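Local coordinates for protein Sso-CP2 metallo-carboxypetidase (Sulfolobus solfataricus, PDB 4MMO) that probably acts as a zinc-dependent carboxypeptidase of the M20 family, hydrolysing peptide bonds as a dimer of identical subunits, at residues E228-D233 / L308-V313; T217-G222 / P280-D285. One frame throughout, in Å; residues are numbered along the deposited sequence.

In the fold
Interactions 1 and 2 illustrate how one side of a sheet can receive a loop and a helix end: their centres lie about 10 Å apart, and their segments alternate along the chain. Segment 308-313 lies on strand 299-312, and 280-285 leads into its antiparallel neighbour 283-290; the two are joined where T281 N meets R311 O at 2.9 Å in a probable hydrogen bond. C282 touches F310 and P280 touches F230, so the two apolar patches adjoin. Nearby, D309 OD1 and D285 OD2 approach to 2.7 Å, a closeness that a shared proton would probably ease. Both contacts lie away from the zinc site and reach the second subunit; the sulfate beside R311 belongs to interaction 1.

Interaction 1 (E228-D233 / L308-V313); sequences EGFYDD and LDFRLV. With SO4 (sulfate ion), chain D.
F230 and F310 make the apolar part of this contact, with L312 beside them. CE1 of F230 approaches CD2 of F310 to 3.9 Å, the two side chains crossing at a slant, while CZ of F230 reaches CD2 of L312 at 4.2 Å. F230 extends from its loop because its CG stands anti to the backbone N (chi1 -174°), which brings the far end of the ring close to the strand. An edge of the F230 ring points at the face of the adjacent Y231 ring, F230 CD2 lying 3.7 Å above the centre of that ring. V321 of helix 318-331 packs on F230 and L312, and L325 on F310.

The polar contacts belong to the other face of the strand, where D309 and R311 alternate with the apolar side chains. R311 bends at its second torsion (-73°), and its NE gives a weak hydrogen bond to D309 OD2 at 3.4 Å, part of a salt bridge. NH1 makes a nearly straight bond of 2.7 Å to O4 of the sulfate, which lies at the edge of the guanidinium and probably came from the crystallisation liquor. S198 of the second subunit bonds to both R311 NH2 and D309 OD2, and the sulfate is also held by T380 N of the same chain and by H197 NE2 of the second subunit. With R311 replaced by alanine, the sulfate would probably lose a charged donor and D309 its salt-bridge mate.

One face of the strand packs against helix and loop, as in the α/β dimerisation domain of M20 peptidases; in this dimer the other carries residues that meet the partner subunit.

Interaction 2 (T217-G222 / P280-D285); sequences TLVDMG and PTCNVD
V219 and C282 mark the closest backbone approach, their CA atoms 7.3 Å apart, as the chain turns from the end of helix 207-218 into an extended conformation at V219 and passes the residues that lead into strand 283-290. The side-chain contact is apolar and centres on C282, which meets two consecutive residues, L218 and V219. Its SG, swung anti to the backbone N (chi1 170°), lies against L218, 4.0 Å from both CB and CD1 of that leucine. The CB of C282 instead faces V219, whose CG1 comes within 3.9 Å of it and 4.0 Å from the carbonyl O of C282. F310 and V225 also touch the cysteine, and L218 also packs on L308 and L325.

Just beyond V219, D220 OD1 accepts a weak hydrogen bond from G222 N at 3.1 Å, in the pattern of an Asx turn. The partner subunit lies close by: its K213 NZ bonds to V219 O, and its I299 is bonded through the backbone to N283 ND2 and D285 OD1. Within the layered build of the M20 dimerisation domain, the contact sets the C-terminal end of helix 207-218 beside the entry to strand 283-290.

Interaction 1 (E228-D233 / L308-V313)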
loop_
_atom_site.group_PDB
_atom_site.type_symbol
_atom_site.label_atom_id
_atom_site.label_comp_id
_atom_site.label_asym_id
_atom_site.label_seq_id
_atom_site.Cartn_x
_atom_site.Cartn_y
_atom_site.Cartn_z
ATOM N N GLU A 228 19.268 -16.921 -3.641
ATOM C CA GLU A 228 20.250 -17.975 -3.873
ATOM C C GLU A 228 19.702 -19.333 -3.446
ATOM O O GLU A 228 19.238 -19.497 -2.319
ATOM C CB GLU A 228 21.546 -17.668 -3.119
ATOM C CG GLU A 228 22.669 -18.669 -3.372
ATOM C CD GLU A 228 23.928 -18.350 -2.585
ATOM O OE1 GLU A 228 24.141 -17.165 -2.251
ATOM O OE2 GLU A 228 24.702 -19.285 -2.294
ATOM N N GLY A 229 19.749 -20.296 -4.362
ATOM C CA GLY A 229 19.315 -21.657 -4.090
ATOM C C GLY A 229 17.848 -21.932 -4.386
ATOM O O GLY A 229 17.392 -23.066 -4.252
ATOM N N PHE A 230 17.111 -20.904 -4.796
ATOM C CA PHE A 230 15.666 -21.017 -4.989
ATOM C C PHE A 230 15.276 -22.096 -6.005
ATOM O O PHE A 230 14.320 -22.839 -5.790
ATOM C CB PHE A 230 15.105 -19.663 -5.421
ATOM C CG PHE A 230 13.609 -19.623 -5.518
ATOM C CD1 PHE A 230 12.833 -19.423 -4.390
ATOM C CD2 PHE A 230 12.978 -19.762 -6.743
ATOM C CE1 PHE A 230 11.458 -19.380 -4.480
ATOM C CE2 PHE A 230 11.602 -19.712 -6.838
ATOM C CZ PHE A 230 10.841 -19.523 -5.706
ATOM N N TYR A 231 16.027 -22.190 -7.098
ATOM C CA TYR A 231 15.690 -23.101 -8.192
ATOM C C TYR A 231 16.374 -24.465 -8.091
ATOM O O TYR A 231 16.073 -25.363 -8.874
ATOM C CB TYR A 231 16.030 -22.459 -9.544
ATOM C CG TYR A 231 15.158 -21.270 -9.885
ATOM C CD1 TYR A 231 13.895 -21.447 -10.434
ATOM C CD2 TYR A 231 15.593 -19.971 -9.648
ATOM C CE1 TYR A 231 13.089 -20.366 -10.743
ATOM C CE2 TYR A 231 14.796 -18.882 -9.953
ATOM C CZ TYR A 231 13.545 -19.083 -10.498
ATOM O OH TYR A 231 12.750 -18.003 -10.799
ATOM N N ASP A 232 17.282 -24.627 -7.130
ATOM C CA ASP A 232 18.069 -25.860 -7.024
ATOM C C ASP A 232 17.201 -27.108 -6.852
ATOM O O ASP A 232 17.512 -28.163 -7.397
ATOM C CB ASP A 232 19.068 -25.770 -5.866
ATOM C CG ASP A 232 20.199 -24.788 -6.136
ATOM O OD1 ASP A 232 20.380 -24.385 -7.303
ATOM O OD2 ASP A 232 20.915 -24.427 -5.177
ATOM N N ASP A 233 16.116 -26.981 -6.095
ATOM C CA ASP A 233 15.239 -28.114 -5.814
ATOM C C ASP A 233 14.160 -28.289 -6.883
ATOM O O ASP A 233 13.371 -29.230 -6.823
ATOM C CB ASP A 233 14.571 -27.936 -4.445
ATOM C CG ASP A 233 15.488 -28.298 -3.288
ATOM O OD1 ASP A 233 16.721 -28.160 -3.429
ATOM O OD2 ASP A 233 14.971 -28.722 -2.234
ATOM N N LEU A 308 4.327 -10.949 0.700
ATOM C CA LEU A 308 4.808 -11.739 -0.427
ATOM C C LEU A 308 4.205 -13.131 -0.388
ATOM O O LEU A 308 4.047 -13.719 0.685
ATOM C CB LEU A 308 6.332 -11.868 -0.379
ATOM C CG LEU A 308 7.141 -10.585 -0.185
ATOM C CD1 LEU A 308 8.591 -10.925 0.122
ATOM C CD2 LEU A 308 7.049 -9.703 -1.417
ATOM N N ASP A 309 3.862 -13.651 -1.562
ATOM C CA ASP A 309 3.498 -15.051 -1.695
ATOM C C ASP A 309 4.414 -15.693 -2.731
ATOM O O ASP A 309 4.650 -15.127 -3.800
ATOM C CB ASP A 309 2.019 -15.206 -2.074
ATOM C CG ASP A 309 1.735 -14.827 -3.516
ATOM O OD1 ASP A 309 1.750 -13.621 -3.830
ATOM O OD2 ASP A 309 1.483 -15.738 -4.335
ATOM N N PHE A 310 4.958 -16.855 -2.381
ATOM C CA PHE A 310 5.790 -17.637 -3.285
ATOM C C PHE A 310 5.009 -18.871 -3.712
ATOM O O PHE A 310 4.627 -19.674 -2.865
ATOM C CB PHE A 310 7.070 -18.113 -2.590
ATOM C CG PHE A 310 8.012 -17.010 -2.178
ATOM C CD1 PHE A 310 7.826 -16.323 -0.990
ATOM C CD2 PHE A 310 9.108 -16.692 -2.963
ATOM C CE1 PHE A 310 8.704 -15.323 -0.606
ATOM C CE2 PHE A 310 9.987 -15.697 -2.583
ATOM C CZ PHE A 310 9.785 -15.012 -1.401
ATOM N N ARG A 311 4.767 -19.026 -5.011
ATOM C CA ARG A 311 4.171 -20.257 -5.524
ATOM C C ARG A 311 5.301 -21.209 -5.871
ATOM O O ARG A 311 6.258 -20.823 -6.543
ATOM C CB ARG A 311 3.319 -19.987 -6.760
ATOM C CG ARG A 311 2.203 -18.995 -6.537
ATOM C CD ARG A 311 1.078 -19.582 -5.712
ATOM N NE ARG A 311 0.060 -18.573 -5.439
ATOM C CZ ARG A 311 -1.190 -18.838 -5.079
ATOM N NH1 ARG A 311 -1.603 -20.092 -4.949
ATOM N NH2 ARG A 311 -2.035 -17.842 -4.856
ATOM N N LEU A 312 5.186 -22.450 -5.415
ATOM C CA LEU A 312 6.275 -23.413 -5.519
ATOM C C LEU A 312 5.918 -24.601 -6.402
ATOM O O LEU A 312 4.744 -24.922 -6.592
ATOM C CB LEU A 312 6.648 -23.903 -4.121
ATOM C CG LEU A 312 6.989 -22.789 -3.129
ATOM C CD1 LEU A 312 7.153 -23.349 -1.724
ATOM C CD2 LEU A 312 8.249 -22.058 -3.571
ATOM N N VAL A 313 6.948 -25.250 -6.937
ATOM C CA VAL A 313 6.781 -26.428 -7.776
ATOM C C VAL A 313 7.718 -27.518 -7.266
ATOM O O VAL A 313 8.671 -27.219 -6.548
ATOM C CB VAL A 313 7.088 -26.116 -9.256
ATOM C CG1 VAL A 313 6.159 -25.026 -9.769
ATOM C CG2 VAL A 313 8.543 -25.696 -9.435
HETATM S S SO4 D . -5.421 -20.685 -4.178
HETATM O O1 SO4 D . -5.439 -19.309 -3.693
HETATM O O2 SO4 D . -6.119 -21.565 -3.226
HETATM O O3 SO4 D . -6.006 -20.630 -5.524
HETATM O O4 SO4 D . -4.050 -21.164 -4.298
#

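Interaction 2 (T217-G222 / P280-D285)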
loop_
_atom_site.group_PDB
_atom_site.type_symbol
_atom_site.label_atom_id
_atom_site.label_comp_id
_atom_site.label_asym_id
_atom_site.label_seq_id
_atom_site.Cartn_x
_atom_site.Cartn_y
_atom_site.Cartn_z
ATOM N N THR A 217 15.506 -6.680 -4.639
ATOM C CA THR A 217 16.612 -7.631 -4.755
ATOM C C THR A 217 16.110 -9.055 -4.970
ATOM O O THR A 217 16.869 -9.932 -5.377
ATOM C CB THR A 217 17.521 -7.629 -3.497
ATOM O OG1 THR A 217 16.772 -8.067 -2.354
ATOM C CG2 THR A 217 18.095 -6.233 -3.234
ATOM N N LEU A 218 14.830 -9.278 -4.692
ATOM C CA LEU A 218 14.256 -10.618 -4.740
ATOM C C LEU A 218 14.122 -11.172 -6.161
ATOM O O LEU A 218 14.263 -12.377 -6.372
ATOM C CB LEU A 218 12.888 -10.625 -4.047
ATOM C CG LEU A 218 12.902 -10.315 -2.546
ATOM C CD1 LEU A 218 11.485 -10.215 -2.011
ATOM C CD2 LEU A 218 13.693 -11.364 -1.769
ATOM N N VAL A 219 13.855 -10.298 -7.129
ATOM C CA VAL A 219 13.610 -10.720 -8.510
ATOM C C VAL A 219 14.299 -9.794 -9.507
ATOM O O VAL A 219 14.562 -8.634 -9.194
ATOM C CB VAL A 219 12.102 -10.715 -8.824
ATOM C CG1 VAL A 219 11.368 -11.700 -7.929
ATOM C CG2 VAL A 219 11.523 -9.309 -8.657
ATOM N N ASP A 220 14.582 -10.300 -10.706
ATOM C CA ASP A 220 15.049 -9.434 -11.786
ATOM C C ASP A 220 13.835 -8.825 -12.489
ATOM O O ASP A 220 12.706 -9.010 -12.035
ATOM C CB ASP A 220 15.973 -10.172 -12.768
ATOM C CG ASP A 220 15.297 -11.340 -13.473
ATOM O OD1 ASP A 220 14.055 -11.469 -13.418
ATOM O OD2 ASP A 220 16.029 -12.130 -14.108
ATOM N N MET A 221 14.050 -8.109 -13.587
ATOM C CA MET A 221 12.951 -7.374 -14.214
ATOM C C MET A 221 11.974 -8.312 -14.919
ATOM O O MET A 221 10.821 -7.951 -15.163
ATOM C CB MET A 221 13.477 -6.315 -15.184
ATOM C CG MET A 221 13.983 -6.845 -16.517
ATOM S SD MET A 221 14.461 -5.511 -17.641
ATOM C CE MET A 221 12.889 -4.695 -17.916
ATOM N N GLY A 222 12.442 -9.514 -15.236
ATOM C CA GLY A 222 11.614 -10.514 -15.887
ATOM C C GLY A 222 10.825 -11.367 -14.910
ATOM O O GLY A 222 9.941 -12.122 -15.315
ATOM N N PRO A 280 7.766 -21.339 -10.734
ATOM C CA PRO A 280 7.575 -20.852 -9.365
ATOM C C PRO A 280 7.589 -19.323 -9.354
ATOM O O PRO A 280 8.089 -18.738 -10.312
ATOM C CB PRO A 280 8.786 -21.416 -8.623
ATOM C CG PRO A 280 9.839 -21.532 -9.669
ATOM C CD PRO A 280 9.117 -21.895 -10.938
ATOM N N THR A 281 7.054 -18.690 -8.314
ATOM C CA THR A 281 6.957 -17.232 -8.288
ATOM C C THR A 281 7.448 -16.611 -6.991
ATOM O O THR A 281 7.551 -17.279 -5.964
ATOM C CB THR A 281 5.502 -16.761 -8.476
ATOM O OG1 THR A 281 4.723 -17.132 -7.330
ATOM C CG2 THR A 281 4.898 -17.371 -9.732
ATOM N N CYS A 282 7.760 -15.322 -7.072
ATOM C CA CYS A 282 7.898 -14.461 -5.907
ATOM C C CYS A 282 7.078 -13.212 -6.187
ATOM O O CYS A 282 7.545 -12.292 -6.854
ATOM C CB CYS A 282 9.356 -14.078 -5.658
ATOM S SG CYS A 282 9.556 -12.784 -4.398
ATOM N N ASN A 283 5.849 -13.197 -5.685
ATOM C CA ASN A 283 4.898 -12.140 -5.995
ATOM C C ASN A 283 4.657 -11.205 -4.812
ATOM O O ASN A 283 4.622 -11.641 -3.659
ATOM C CB ASN A 283 3.581 -12.769 -6.440
ATOM C CG ASN A 283 2.526 -11.740 -6.771
ATOM O OD1 ASN A 283 2.624 -11.039 -7.779
ATOM N ND2 ASN A 283 1.504 -11.648 -5.931
ATOM N N VAL A 284 4.500 -9.917 -5.106
ATOM C CA VAL A 284 4.168 -8.930 -4.084
ATOM C C VAL A 284 2.658 -8.722 -4.070
ATOM O O VAL A 284 2.081 -8.241 -5.045
ATOM C CB VAL A 284 4.884 -7.582 -4.332
ATOM C CG1 VAL A 284 4.482 -6.550 -3.281
ATOM C CG2 VAL A 284 6.396 -7.773 -4.335
ATOM N N ASP A 285 2.023 -9.090 -2.962
ATOM C CA ASP A 285 0.578 -8.947 -2.824
ATOM C C ASP A 285 0.231 -7.566 -2.308
ATOM O O ASP A 285 -0.870 -7.062 -2.536
ATOM C CB ASP A 285 0.021 -9.987 -1.851
ATOM C CG ASP A 285 0.319 -11.396 -2.277
ATOM O OD1 ASP A 285 -0.413 -11.925 -3.140
ATOM O OD2 ASP A 285 1.289 -11.972 -1.752
#